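Long-range contacts in Thiol:disulfide interchange protein DsbA (Pseudomonas aeruginosa, PDB 4ZL8), which probably forms disulfide bonds in periplasmic proteins by passing its own redox-active disulfide on to them: residues 27-33 with 57-63; 32-36 with 74-78; 46-50 with 176-180; 158-164 with 182-186. The protein carries 1 engineered substitution. All blocks are in the same frame, centred on the assembly; numbering follows the deposited sequence. Where two conformers were deposited one is given.

Contact 1: residues 27-33 with 57-63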
loop_
_atom_site.group_PDB
_atom_site.type_symbol
_atom_site.label_atom_id
_atom_site.label_comp_id
_atom_site.label_asym_id
_atom_site.label_seq_id
_atom_site.Cartn_x
_atom_site.Cartn_y
_atom_site.Cartn_z
ATOM N N ILE A 27 -9.742 10.119 7.443
ATOM C CA ILE A 27 -8.718 10.697 6.609
ATOM C C ILE A 27 -7.829 9.572 6.111
ATOM O O ILE A 27 -7.171 8.893 6.900
ATOM C CB ILE A 27 -7.896 11.734 7.370
ATOM C CG1 ILE A 27 -8.810 12.842 7.903
ATOM C CG2 ILE A 27 -6.788 12.282 6.483
ATOM C CD1 ILE A 27 -8.166 13.690 8.974
ATOM N N GLU A 28 -7.863 9.334 4.809
ATOM C CA GLU A 28 -7.125 8.213 4.247
ATOM C C GLU A 28 -5.631 8.510 4.072
ATOM O O GLU A 28 -5.253 9.609 3.690
ATOM C CB GLU A 28 -7.729 7.852 2.892
ATOM C CG GLU A 28 -7.395 6.436 2.440
ATOM C CD GLU A 28 -7.862 6.136 1.023
ATOM O OE1 GLU A 28 -7.705 7.013 0.149
ATOM O OE2 GLU A 28 -8.413 5.035 0.817
ATOM N N VAL A 29 -4.813 7.495 4.335
ATOM C CA VAL A 29 -3.403 7.541 3.960
ATOM C C VAL A 29 -3.096 6.263 3.206
ATOM O O VAL A 29 -3.224 5.177 3.767
ATOM C CB VAL A 29 -2.483 7.624 5.178
ATOM C CG1 VAL A 29 -1.026 7.641 4.737
ATOM C CG2 VAL A 29 -2.810 8.863 6.019
ATOM N N VAL A 30 -2.742 6.387 1.931
ATOM C CA VAL A 30 -2.406 5.235 1.095
ATOM C C VAL A 30 -0.916 5.212 0.796
ATOM O O VAL A 30 -0.356 6.224 0.379
ATOM C CB VAL A 30 -3.153 5.327 -0.246
ATOM C CG1 VAL A 30 -2.746 4.166 -1.157
ATOM C CG2 VAL A 30 -4.659 5.330 -0.044
ATOM N N GLU A 31 -0.288 4.065 1.050
ATOM C CA GLU A 31 1.045 3.815 0.511
ATOM C C GLU A 31 0.889 2.867 -0.665
ATOM O O GLU A 31 0.490 1.713 -0.482
ATOM C CB GLU A 31 1.990 3.192 1.545
ATOM C CG GLU A 31 3.393 3.049 0.968
ATOM C CD GLU A 31 4.276 2.018 1.625
ATOM O OE1 GLU A 31 3.836 1.198 2.435
ATOM O OE2 GLU A 31 5.480 1.994 1.247
ATOM N N LEU A 32 1.161 3.354 -1.871
ATOM C CA LEU A 32 1.248 2.459 -3.035
ATOM C C LEU A 32 2.627 1.815 -3.026
ATOM O O LEU A 32 3.641 2.507 -2.837
ATOM C CB LEU A 32 0.988 3.198 -4.346
ATOM C CG LEU A 32 -0.465 3.694 -4.519
ATOM C CD1 LEU A 32 -0.527 5.139 -4.143
ATOM C CD2 LEU A 32 -0.961 3.493 -5.951
ATOM N N PHE A 33 2.648 0.497 -3.193
ATOM C CA PHE A 33 3.893 -0.243 -2.999
ATOM C C PHE A 33 3.884 -1.486 -3.887
ATOM O O PHE A 33 2.883 -1.846 -4.481
ATOM C CB PHE A 33 4.052 -0.648 -1.521
ATOM C CG PHE A 33 3.320 -1.893 -1.176
ATOM C CD1 PHE A 33 1.933 -1.919 -1.169
ATOM C CD2 PHE A 33 4.001 -3.052 -0.862
ATOM C CE1 PHE A 33 1.266 -3.080 -0.893
ATOM C CE2 PHE A 33 3.321 -4.214 -0.590
ATOM C CZ PHE A 33 1.963 -4.217 -0.583
ATOM N N ASP A 57 -9.186 8.815 13.656
ATOM C CA ASP A 57 -9.865 9.321 12.471
ATOM C C ASP A 57 -9.041 9.176 11.208
ATOM O O ASP A 57 -9.410 9.724 10.180
ATOM C CB ASP A 57 -10.301 10.787 12.646
ATOM C CG ASP A 57 -9.131 11.747 12.872
ATOM O OD1 ASP A 57 -8.036 11.289 13.243
ATOM O OD2 ASP A 57 -9.341 12.977 12.725
ATOM N N VAL A 58 -7.934 8.432 11.278
ATOM C CA VAL A 58 -7.095 8.198 10.111
ATOM C C VAL A 58 -7.189 6.716 9.739
ATOM O O VAL A 58 -7.192 5.853 10.597
ATOM C CB VAL A 58 -5.646 8.578 10.420
ATOM C CG1 VAL A 58 -4.731 8.212 9.267
ATOM C CG2 VAL A 58 -5.557 10.066 10.736
ATOM N N HIS A 59 -7.266 6.447 8.440
ATOM C CA HIS A 59 -7.266 5.076 7.920
ATOM C C HIS A 59 -6.077 4.876 6.987
ATOM O O HIS A 59 -6.049 5.405 5.878
ATOM C CB HIS A 59 -8.573 4.836 7.168
ATOM C CG HIS A 59 -8.654 3.532 6.447
ATOM N ND1 HIS A 59 -8.419 2.317 7.054
ATOM C CD2 HIS A 59 -9.009 3.257 5.175
ATOM C CE1 HIS A 59 -8.586 1.348 6.168
ATOM N NE2 HIS A 59 -8.959 1.894 5.025
ATOM N N PHE A 60 -5.086 4.141 7.472
ATOM C CA PHE A 60 -3.899 3.826 6.699
ATOM C C PHE A 60 -4.125 2.530 5.948
ATOM O O PHE A 60 -4.565 1.529 6.519
ATOM C CB PHE A 60 -2.686 3.668 7.614
ATOM C CG PHE A 60 -1.457 3.209 6.891
ATOM C CD1 PHE A 60 -0.712 4.086 6.147
ATOM C CD2 PHE A 60 -1.080 1.887 6.946
ATOM C CE1 PHE A 60 0.413 3.643 5.460
ATOM C CE2 PHE A 60 0.027 1.442 6.266
ATOM C CZ PHE A 60 0.758 2.309 5.528
ATOM N N VAL A 61 -3.777 2.541 4.668
ATOM C CA VAL A 61 -3.841 1.324 3.890
ATOM C C VAL A 61 -2.719 1.277 2.886
ATOM O O VAL A 61 -2.236 2.287 2.403
ATOM C CB VAL A 61 -5.163 1.180 3.182
ATOM C CG1 VAL A 61 -5.335 2.296 2.200
ATOM C CG2 VAL A 61 -5.282 -0.188 2.516
ATOM N N ARG A 62 -2.294 0.054 2.614
ATOM C CA ARG A 62 -1.398 -0.177 1.526
ATOM C C ARG A 62 -2.202 -0.582 0.322
ATOM O O ARG A 62 -3.209 -1.275 0.430
ATOM C CB ARG A 62 -0.389 -1.270 1.836
ATOM C CG ARG A 62 0.746 -0.796 2.713
ATOM C CD ARG A 62 1.872 -1.808 2.744
ATOM N NE ARG A 62 2.903 -1.346 3.660
ATOM C CZ ARG A 62 2.819 -1.436 4.976
ATOM N NH1 ARG A 62 1.774 -2.014 5.546
ATOM N NH2 ARG A 62 3.811 -0.960 5.717
ATOM N N LEU A 63 -1.741 -0.142 -0.835
ATOM C CA LEU A 63 -2.370 -0.490 -2.097
ATOM C C LEU A 63 -1.276 -0.981 -3.038
ATOM O O LEU A 63 -0.314 -0.261 -3.285
ATOM C CB LEU A 63 -3.023 0.744 -2.711
ATOM C CG LEU A 63 -3.925 0.473 -3.918
ATOM C CD1 LEU A 63 -5.191 -0.285 -3.528
ATOM C CD2 LEU A 63 -4.246 1.824 -4.559
#

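Contact 2: residues 32-36 with 74-78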
loop_
_atom_site.group_PDB
_atom_site.type_symbol
_atom_site.label_atom_id
_atom_site.label_comp_id
_atom_site.label_asym_id
_atom_site.label_seq_id
_atom_site.Cartn_x
_atom_site.Cartn_y
_atom_site.Cartn_z
ATOM N N LEU A 32 1.161 3.354 -1.871
ATOM C CA LEU A 32 1.248 2.459 -3.035
ATOM C C LEU A 32 2.627 1.815 -3.026
ATOM O O LEU A 32 3.641 2.507 -2.837
ATOM C CB LEU A 32 0.988 3.198 -4.346
ATOM C CG LEU A 32 -0.465 3.694 -4.519
ATOM C CD1 LEU A 32 -0.527 5.139 -4.143
ATOM C CD2 LEU A 32 -0.961 3.493 -5.951
ATOM N N PHE A 33 2.648 0.497 -3.193
ATOM C CA PHE A 33 3.893 -0.243 -2.999
ATOM C C PHE A 33 3.884 -1.486 -3.887
ATOM O O PHE A 33 2.883 -1.846 -4.481
ATOM C CB PHE A 33 4.052 -0.648 -1.521
ATOM C CG PHE A 33 3.320 -1.893 -1.176
ATOM C CD1 PHE A 33 1.933 -1.919 -1.169
ATOM C CD2 PHE A 33 4.001 -3.052 -0.862
ATOM C CE1 PHE A 33 1.266 -3.080 -0.893
ATOM C CE2 PHE A 33 3.321 -4.214 -0.590
ATOM C CZ PHE A 33 1.963 -4.217 -0.583
ATOM N N TRP A 34 5.029 -2.148 -3.946
ATOM C CA TRP A 34 5.148 -3.493 -4.474
ATOM C C TRP A 34 6.054 -4.238 -3.496
ATOM O O TRP A 34 7.098 -3.733 -3.096
ATOM C CB TRP A 34 5.732 -3.457 -5.903
ATOM C CG TRP A 34 6.261 -4.745 -6.444
ATOM C CD1 TRP A 34 5.698 -5.986 -6.340
ATOM C CD2 TRP A 34 7.494 -4.917 -7.161
ATOM N NE1 TRP A 34 6.506 -6.914 -6.953
ATOM C CE2 TRP A 34 7.613 -6.285 -7.459
ATOM C CE3 TRP A 34 8.497 -4.044 -7.589
ATOM C CZ2 TRP A 34 8.694 -6.806 -8.153
ATOM C CZ3 TRP A 34 9.589 -4.570 -8.278
ATOM C CH2 TRP A 34 9.671 -5.934 -8.552
ATOM N N TYR A 35 5.684 -5.454 -3.135
ATOM C CA TYR A 35 6.514 -6.252 -2.235
ATOM C C TYR A 35 7.957 -6.414 -2.719
ATOM O O TYR A 35 8.866 -6.536 -1.892
ATOM C CB TYR A 35 5.937 -7.641 -2.043
ATOM C CG TYR A 35 4.753 -7.814 -1.114
ATOM C CD1 TYR A 35 4.800 -7.428 0.222
ATOM C CD2 TYR A 35 3.632 -8.502 -1.537
ATOM C CE1 TYR A 35 3.735 -7.663 1.074
ATOM C CE2 TYR A 35 2.571 -8.742 -0.705
ATOM C CZ TYR A 35 2.626 -8.347 0.603
ATOM O OH TYR A 35 1.537 -8.641 1.389
ATOM N N GLY A 36 8.179 -6.452 -4.033
ATOM C CA GLY A 36 9.502 -6.668 -4.586
ATOM C C GLY A 36 10.344 -5.409 -4.767
ATOM O O GLY A 36 11.473 -5.495 -5.220
ATOM N N HIS A 74 2.377 -10.310 -7.291
ATOM C CA HIS A 74 2.629 -9.976 -5.907
ATOM C C HIS A 74 1.500 -9.141 -5.332
ATOM O O HIS A 74 1.174 -9.265 -4.131
ATOM C CB HIS A 74 3.978 -9.262 -5.737
ATOM C CG HIS A 74 5.149 -10.178 -5.807
ATOM N ND1 HIS A 74 6.434 -9.717 -5.969
ATOM C CD2 HIS A 74 5.232 -11.530 -5.753
ATOM C CE1 HIS A 74 7.267 -10.742 -5.983
ATOM N NE2 HIS A 74 6.564 -11.855 -5.864
ATOM N N GLY A 75 0.906 -8.281 -6.159
ATOM C CA GLY A 75 -0.242 -7.512 -5.722
ATOM C C GLY A 75 -1.456 -8.383 -5.459
ATOM O O GLY A 75 -2.225 -8.140 -4.519
ATOM N N GLN A 76 -1.632 -9.415 -6.268
ATOM C CA GLN A 76 -2.737 -10.340 -6.088
ATOM C C GLN A 76 -2.538 -11.161 -4.794
ATOM O O GLN A 76 -3.497 -11.421 -4.059
ATOM C CB GLN A 76 -2.885 -11.225 -7.321
ATOM C CG GLN A 76 -4.195 -12.002 -7.349
ATOM C CD GLN A 76 -4.513 -12.583 -8.693
ATOM O OE1 GLN A 76 -4.108 -12.055 -9.730
ATOM N NE2 GLN A 76 -5.247 -13.682 -8.695
ATOM N N MET A 77 -1.297 -11.505 -4.467
ATOM C CA MET A 77 -0.979 -12.134 -3.190
ATOM C C MET A 77 -1.373 -11.196 -2.038
ATOM O O MET A 77 -2.047 -11.614 -1.087
ATOM C CB MET A 77 0.512 -12.515 -3.130
ATOM C CG MET A 77 0.947 -12.961 -1.730
ATOM S SD MET A 77 2.616 -13.630 -1.650
ATOM C CE MET A 77 3.553 -12.189 -2.168
ATOM N N PHE A 78 -0.984 -9.926 -2.126
ATOM C CA PHE A 78 -1.342 -8.949 -1.095
ATOM C C PHE A 78 -2.847 -8.912 -0.874
ATOM O O PHE A 78 -3.336 -8.995 0.252
ATOM C CB PHE A 78 -0.858 -7.554 -1.482
ATOM C CG PHE A 78 -1.344 -6.466 -0.563
ATOM C CD1 PHE A 78 -0.700 -6.208 0.631
ATOM C CD2 PHE A 78 -2.442 -5.711 -0.891
ATOM C CE1 PHE A 78 -1.149 -5.220 1.480
ATOM C CE2 PHE A 78 -2.886 -4.719 -0.044
ATOM C CZ PHE A 78 -2.224 -4.478 1.144
#

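Contact 3: residues 46-50 with 176-180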
loop_
_atom_site.group_PDB
_atom_site.type_symbol
_atom_site.label_atom_id
_atom_site.label_comp_id
_atom_site.label_asym_id
_atom_site.label_seq_id
_atom_site.Cartn_x
_atom_site.Cartn_y
_atom_site.Cartn_z
ATOM N N THR A 46 10.562 2.751 8.672
ATOM C CA THR A 46 10.106 4.116 8.943
ATOM C C THR A 46 8.577 4.180 8.976
ATOM O O THR A 46 7.986 4.690 9.936
ATOM C CB THR A 46 10.670 5.085 7.892
ATOM O OG1 THR A 46 12.108 5.075 7.967
ATOM C CG2 THR A 46 10.191 6.506 8.141
ATOM N N ILE A 47 7.927 3.631 7.961
ATOM C CA ILE A 47 6.490 3.806 7.829
ATOM C C ILE A 47 5.710 2.852 8.749
ATOM O O ILE A 47 4.646 3.200 9.233
ATOM C CB ILE A 47 6.025 3.691 6.343
ATOM C CG1 ILE A 47 4.580 4.169 6.231
ATOM C CG2 ILE A 47 6.193 2.259 5.780
ATOM C CD1 ILE A 47 4.111 4.346 4.830
ATOM N N VAL A 48 6.234 1.666 9.025
ATOM C CA VAL A 48 5.490 0.722 9.858
ATOM C C VAL A 48 5.178 1.273 11.256
ATOM O O VAL A 48 4.006 1.343 11.638
ATOM C CB VAL A 48 6.173 -0.661 9.915
ATOM C CG1 VAL A 48 5.520 -1.552 10.989
ATOM C CG2 VAL A 48 6.089 -1.363 8.547
ATOM N N PRO A 49 6.188 1.668 12.037
ATOM C CA PRO A 49 5.809 2.112 13.381
ATOM C C PRO A 49 4.931 3.362 13.350
ATOM O O PRO A 49 4.031 3.529 14.185
ATOM C CB PRO A 49 7.149 2.396 14.070
ATOM C CG PRO A 49 8.149 2.552 12.956
ATOM C CD PRO A 49 7.640 1.749 11.790
ATOM N N TRP A 50 5.173 4.251 12.402
ATOM C CA TRP A 50 4.346 5.453 12.269
ATOM C C TRP A 50 2.896 5.087 11.988
ATOM O O TRP A 50 1.958 5.652 12.579
ATOM C CB TRP A 50 4.922 6.317 11.135
ATOM C CG TRP A 50 4.100 7.532 10.738
ATOM C CD1 TRP A 50 4.163 8.762 11.301
ATOM C CD2 TRP A 50 3.144 7.624 9.680
ATOM N NE1 TRP A 50 3.290 9.628 10.671
ATOM C CE2 TRP A 50 2.647 8.948 9.674
ATOM C CE3 TRP A 50 2.656 6.713 8.736
ATOM C CZ2 TRP A 50 1.684 9.386 8.753
ATOM C CZ3 TRP A 50 1.701 7.151 7.815
ATOM C CH2 TRP A 50 1.230 8.479 7.833
ATOM N N LEU A 176 6.905 11.247 6.215
ATOM C CA LEU A 176 5.918 11.082 7.281
ATOM C C LEU A 176 5.531 12.419 7.891
ATOM O O LEU A 176 4.364 12.617 8.251
ATOM C CB LEU A 176 6.494 10.216 8.393
ATOM C CG LEU A 176 7.093 8.849 8.094
ATOM C CD1 LEU A 176 7.531 8.200 9.415
ATOM C CD2 LEU A 176 6.113 7.995 7.364
ATOM N N LYS A 177 6.472 13.342 8.032
ATOM C CA LYS A 177 6.114 14.674 8.517
ATOM C C LYS A 177 5.157 15.354 7.564
ATOM O O LYS A 177 4.222 16.039 7.990
ATOM C CB LYS A 177 7.352 15.548 8.693
ATOM C CG LYS A 177 8.272 15.126 9.780
ATOM C CD LYS A 177 9.452 16.103 9.892
ATOM C CE LYS A 177 10.425 15.664 10.953
ATOM N NZ LYS A 177 11.617 16.545 10.951
ATOM N N LEU A 178 5.384 15.204 6.267
ATOM C CA LEU A 178 4.497 15.782 5.276
ATOM C C LEU A 178 3.129 15.117 5.346
ATOM O O LEU A 178 2.092 15.802 5.314
ATOM C CB LEU A 178 5.151 15.671 3.894
ATOM C CG LEU A 178 4.275 16.079 2.715
ATOM C CD1 LEU A 178 3.740 17.499 2.818
ATOM C CD2 LEU A 178 5.074 15.917 1.430
ATOM N N ALA A 179 3.091 13.799 5.492
ATOM C CA ALA A 179 1.812 13.115 5.681
ATOM C C ALA A 179 1.080 13.680 6.899
ATOM O O ALA A 179 -0.120 13.945 6.822
ATOM C CB ALA A 179 1.999 11.616 5.835
ATOM N N ASP A 180 1.789 13.840 8.006
ATOM C CA ASP A 180 1.171 14.369 9.214
ATOM C C ASP A 180 0.568 15.749 8.944
ATOM O O ASP A 180 -0.536 16.046 9.399
ATOM C CB ASP A 180 2.218 14.503 10.322
ATOM C CG ASP A 180 2.616 13.171 10.940
ATOM O OD1 ASP A 180 1.878 12.185 10.783
ATOM O OD2 ASP A 180 3.683 13.140 11.608
#

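Contact 4: residues 158-164 with 182-186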
loop_
_atom_site.group_PDB
_atom_site.type_symbol
_atom_site.label_atom_id
_atom_site.label_comp_id
_atom_site.label_asym_id
_atom_site.label_seq_id
_atom_site.Cartn_x
_atom_site.Cartn_y
_atom_site.Cartn_z
ATOM N N VAL A 158 -2.640 11.136 0.331
ATOM C CA VAL A 158 -3.453 11.490 1.488
ATOM C C VAL A 158 -4.817 12.003 1.073
ATOM O O VAL A 158 -4.935 12.924 0.234
ATOM C CB VAL A 158 -2.735 12.505 2.393
ATOM C CG1 VAL A 158 -3.645 13.045 3.473
ATOM C CG2 VAL A 158 -1.531 11.840 3.044
ATOM N N ASN A 159 -5.828 11.368 1.669
ATOM C CA ASN A 159 -7.248 11.677 1.517
ATOM C C ASN A 159 -7.729 11.813 0.078
ATOM O O ASN A 159 -8.637 12.579 -0.229
ATOM C CB ASN A 159 -7.652 12.906 2.338
ATOM C CG ASN A 159 -8.927 12.687 3.096
ATOM O OD1 ASN A 159 -9.309 11.548 3.371
ATOM N ND2 ASN A 159 -9.610 13.780 3.424
ATOM N N GLY A 160 -7.134 11.015 -0.800
ATOM C CA GLY A 160 -7.521 10.999 -2.202
ATOM C C GLY A 160 -7.158 12.277 -2.944
ATOM O O GLY A 160 -7.610 12.499 -4.057
ATOM N N LYS A 161 -6.334 13.112 -2.311
ATOM C CA LYS A 161 -6.152 14.495 -2.747
ATOM C C LYS A 161 -4.699 14.906 -2.970
ATOM O O LYS A 161 -4.456 15.802 -3.776
ATOM C CB LYS A 161 -6.755 15.459 -1.695
ATOM C CG LYS A 161 -8.265 15.523 -1.697
ATOM C CD LYS A 161 -8.767 16.434 -0.582
ATOM C CE LYS A 161 -10.232 16.175 -0.285
ATOM N NZ LYS A 161 -10.713 16.848 0.950
ATOM N N TYR A 162 -3.762 14.368 -2.193
ATOM C CA TYR A 162 -2.387 14.875 -2.200
ATOM C C TYR A 162 -1.437 13.728 -2.480
ATOM O O TYR A 162 -1.466 12.712 -1.774
ATOM C CB TYR A 162 -2.017 15.506 -0.851
ATOM C CG TYR A 162 -3.024 16.481 -0.325
ATOM C CD1 TYR A 162 -3.177 17.732 -0.893
ATOM C CD2 TYR A 162 -3.832 16.141 0.749
ATOM C CE1 TYR A 162 -4.114 18.633 -0.394
ATOM C CE2 TYR A 162 -4.762 17.016 1.240
ATOM C CZ TYR A 162 -4.893 18.255 0.663
ATOM O OH TYR A 162 -5.803 19.149 1.146
ATOM N N ARG A 163 -0.579 13.887 -3.490
ATOM C CA ARG A 163 0.364 12.827 -3.864
ATOM C C ARG A 163 1.782 13.289 -3.618
ATOM O O ARG A 163 2.132 14.421 -3.943
ATOM C CB ARG A 163 0.171 12.438 -5.329
ATOM C CG ARG A 163 0.953 11.214 -5.761
ATOM C CD ARG A 163 0.872 10.974 -7.269
ATOM N NE ARG A 163 1.519 12.030 -8.019
ATOM C CZ ARG A 163 1.032 12.606 -9.111
ATOM N NH1 ARG A 163 1.733 13.543 -9.704
ATOM N NH2 ARG A 163 -0.163 12.272 -9.609
ATOM N N PHE A 164 2.598 12.405 -3.058
ATOM C CA PHE A 164 3.993 12.739 -2.764
ATOM C C PHE A 164 4.808 11.467 -2.630
ATOM O O PHE A 164 4.252 10.389 -2.465
ATOM C CB PHE A 164 4.121 13.626 -1.515
ATOM C CG PHE A 164 3.430 13.100 -0.286
ATOM C CD1 PHE A 164 2.057 13.243 -0.139
ATOM C CD2 PHE A 164 4.156 12.498 0.757
ATOM C CE1 PHE A 164 1.410 12.790 0.999
ATOM C CE2 PHE A 164 3.504 12.061 1.908
ATOM C CZ PHE A 164 2.131 12.199 2.015
ATOM N N LEU A 182 -0.452 17.042 6.121
ATOM C CA LEU A 182 -1.613 16.948 5.246
ATOM C C LEU A 182 -2.812 16.334 5.963
ATOM O O LEU A 182 -3.967 16.706 5.717
ATOM C CB LEU A 182 -1.253 16.193 3.963
ATOM C CG LEU A 182 -0.242 16.966 3.122
ATOM C CD1 LEU A 182 0.295 16.022 2.024
ATOM C CD2 LEU A 182 -0.794 18.234 2.522
ATOM N N ILE A 183 -2.553 15.415 6.876
ATOM C CA ILE A 183 -3.610 14.894 7.732
ATOM C C ILE A 183 -4.221 16.026 8.561
ATOM O O ILE A 183 -5.456 16.154 8.627
ATOM C CB ILE A 183 -3.111 13.761 8.652
ATOM C CG1 ILE A 183 -2.783 12.498 7.834
ATOM C CG2 ILE A 183 -4.136 13.440 9.718
ATOM C CD1 ILE A 183 -1.929 11.527 8.577
ATOM N N GLU A 184 -3.400 16.874 9.174
ATOM C CA GLU A 184 -3.931 18.013 9.916
ATOM C C GLU A 184 -4.726 18.965 9.018
ATOM O O GLU A 184 -5.744 19.502 9.425
ATOM C CB GLU A 184 -2.809 18.778 10.626
ATOM C CG GLU A 184 -2.109 17.989 11.741
ATOM C CD GLU A 184 -2.945 17.731 12.965
ATOM O OE1 GLU A 184 -4.062 18.278 13.120
ATOM O OE2 GLU A 184 -2.471 16.940 13.804
ATOM N N LYS A 185 -4.264 19.160 7.798
ATOM C CA LYS A 185 -4.953 20.022 6.843
ATOM C C LYS A 185 -6.377 19.497 6.632
ATOM O O LYS A 185 -7.355 20.262 6.655
ATOM C CB LYS A 185 -4.164 20.055 5.532
ATOM C CG LYS A 185 -4.773 20.939 4.459
ATOM C CD LYS A 185 -3.867 21.001 3.234
ATOM C CE LYS A 185 -4.445 21.832 2.085
ATOM N NZ LYS A 185 -4.427 23.294 2.347
ATOM N N GLU A 186 -6.480 18.188 6.435
ATOM C CA GLU A 186 -7.767 17.593 6.160
ATOM C C GLU A 186 -8.641 17.563 7.420
ATOM O O GLU A 186 -9.859 17.717 7.326
ATOM C CB GLU A 186 -7.577 16.199 5.578
ATOM C CG GLU A 186 -6.990 16.189 4.184
ATOM C CD GLU A 186 -7.858 16.943 3.232
ATOM O OE1 GLU A 186 -7.530 18.087 2.887
ATOM O OE2 GLU A 186 -8.920 16.404 2.876
#

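Contact 1: residues 27-33 with 57-63
The parallel strands 27-33 and 58-63 belong to the beta-alpha-beta unit of the thioredoxin fold, with helix 38-52 as the crossover, and pair from Ile27 beside Val58 to Leu32 beside Leu63. Seven backbone hydrogen bonds join them, starting with Ile27 N to Asp57 O at 2.8 Å and ending with Phe33 N to Leu63 O at 3.1 Å. Ile27, Val29, Glu31 and Phe33 give their N-H to this neighbour, while Glu28, Val30 and Leu32 pair with Asn159, Val157 and Thr155 on the other flank. Side chains alternate between the two faces. Val30, Leu32 and Leu63 turn to helix 132-148, with Val30 CG2 3.8 Å from Val61 CG1. On the opposite face Val29 divides its two methyls between two neighbours: its CG1 lies in the plane of the Phe60 ring, 3.8 Å from CD1, and its CG2 touches Val58 CG1. Glu31 extends alongside Arg62 to form a salt bridge, OE1 to NE at 3.0 Å. That bond is weak, bent to 124° at the hydrogen; Arg62 NH2 has a second acid, Glu44. Phe60 CE2 lies over one guanidinium face, offset toward its rim. Phe33 CG sits between its backbone N and carbonyl carbon (chi1 83°), which turns the ring toward strand 58-63; Arg62 CD lies over the ring centre in a CH-pi contact, 3.9 Å from the centroid.

Contact 2: residues 32-36 with 74-78
Trp34 NE1 donates to His74 ND1 at 3.0 Å, tying the end of strand 27-33 of the thioredoxin fold, just before the redox-active Cys37, to helix 70-84 of the helical insertion that distinguishes DsbA. The bond is bent, 143° at the hydrogen, and each nitrogen lies somewhat out of the other's ring plane; the two rings meet rim to rim. On its far side His74 NE2 bonds to Lys104 O, which fixes the rotation of the imidazole and leaves ND1 as the acceptor. Gly36 CA sits over the centre of one indole face, 3.5 Å above the plane; Trp71 also stacks with the indole. Tyr35, its CG anti to the carbonyl carbon (chi1 -77°), sends its ring across to the helix. His74 O lies at the ring edge, while the methyl carbon CE of Met77, brought round by a bend at chi3, reaches Tyr35 CD2 at 3.7 Å. Tyr35 CE2 rests at the same 3.7 Å from Phe78 CB, and the hydroxyl beyond it bonds to Glu87 OE2. Phe78 meets two aromatic neighbours. Phe33 stands T-shaped on it, edge to face, the centroids 5.2 Å apart and the planes at 73°, with Phe33 CZ 3.5 Å from Phe78 CD1. That same CD1 also meets Tyr35 OH at 3.4 Å, the hydroxyl oxygen lying at the edge of the Phe78 ring and near its plane.

Contact 3: residues 46-50 with 176-180
Helix segments 46-50 and 176-180 run in roughly the same direction, 36° apart with their axes 11.9 Å from each other, and Ile47 and Leu176 make the nearest CA pair. The first is kinked: neither Thr46 N nor Pro49 N, which has no hydrogen, bonds to the preceding turn. Side chains bridge the gap, chiefly those of Trp50 and Leu176, which lie alongside each other, each directed toward the other's helix. Trp50 CG is anti to the backbone N (chi1 173°), and this carries the indole across to the second helix. Leu176 lies over one face of the indole, with CB 4.0 Å from the centroid of the five-membered ring and CD2 nearer the rim of the ring system. Its CD1 rests 3.6 Å from Trp50 CB and is pressed tightly on Thr46 CG2, at 3.4 Å. Ala179 CB touches Trp50 CZ2 at 3.7 Å. At the ring edge Trp50 NE1 donates to Asp180 OD1, 2.9 Å away and close to the indole plane; the oxygen is met on its syn side, 30° out of the carboxylate plane. Toward the sheet, Trp50 touches Val29 and Ala179 touches Phe164, as expected of the two helices that share one face of the sheet in the thioredoxin fold.

Contact 4: residues 158-164 with 182-186
This is a largely buried contact in which a carboxylate of the C-terminal helix, Glu186, is held by Asn159, Lys161 and Tyr162 at the turn between strands 155-158 and 162-165, with apolar packing beside it. Glu186 OE2 takes two bonds. Asn159 ND2 comes at 2.8 Å to the anti lone pair, nearly straight at 169° and within its own amide plane, while Lys161 NZ forms a salt bridge at 2.7 Å on the syn side. The other oxygen, Glu186 OE1, accepts from Tyr162 OH at 2.7 Å, approached from above the carboxylate plane. The bend of Glu186 at chi2 (-59°) swings its carboxylate back to these three donors, which probably keep it ionised despite its burial. Asn159 is itself steadied by Glu28 N, which bonds to its OD1. A classic beta bulge shapes the donor side: Lys161 and Tyr162 both face Val158, whose O accepts from both backbone nitrogens. This antiparallel hairpin and helix 172-188 form the C-terminal part of the thioredoxin fold, the strand 162-164 and helix 182-186 running antiparallel. Lys161 CB lies over one face of the Tyr162 ring; Leu182 CD2 lies over the opposite face, 4.0 Å from the centroid in a CH-pi contact. The other branch of Leu182, CD1, packs against Tyr162 CB at 3.7 Å and Phe164 CE1 at 3.6 Å, while Val158 CG1 comes within 4.0 Å of Leu182 CB.

In the fold
Contact 1 is the nearest neighbour of each of the others: its centre is about 11 Å from that of contact 3, 10 Å from contact 4 and 15 Å from contact 2. Contacts 1 and 2 share Leu32 and Phe33 of strand 27-33; contacts 3 and 4 share helix 172-188. Along the chain contact 1 closes before contact 4 opens, whereas contact 3 starts in helix 38-52, inside the loop closed by contact 1. Contact 1 holds the N-terminal beta-alpha-beta unit together, contact 4 the C-terminal hairpin and helix, and contact 3 joins these two parts on one face of the sheet. Contact 2 joins that sheet to the helical insertion beside the redox-active cysteines.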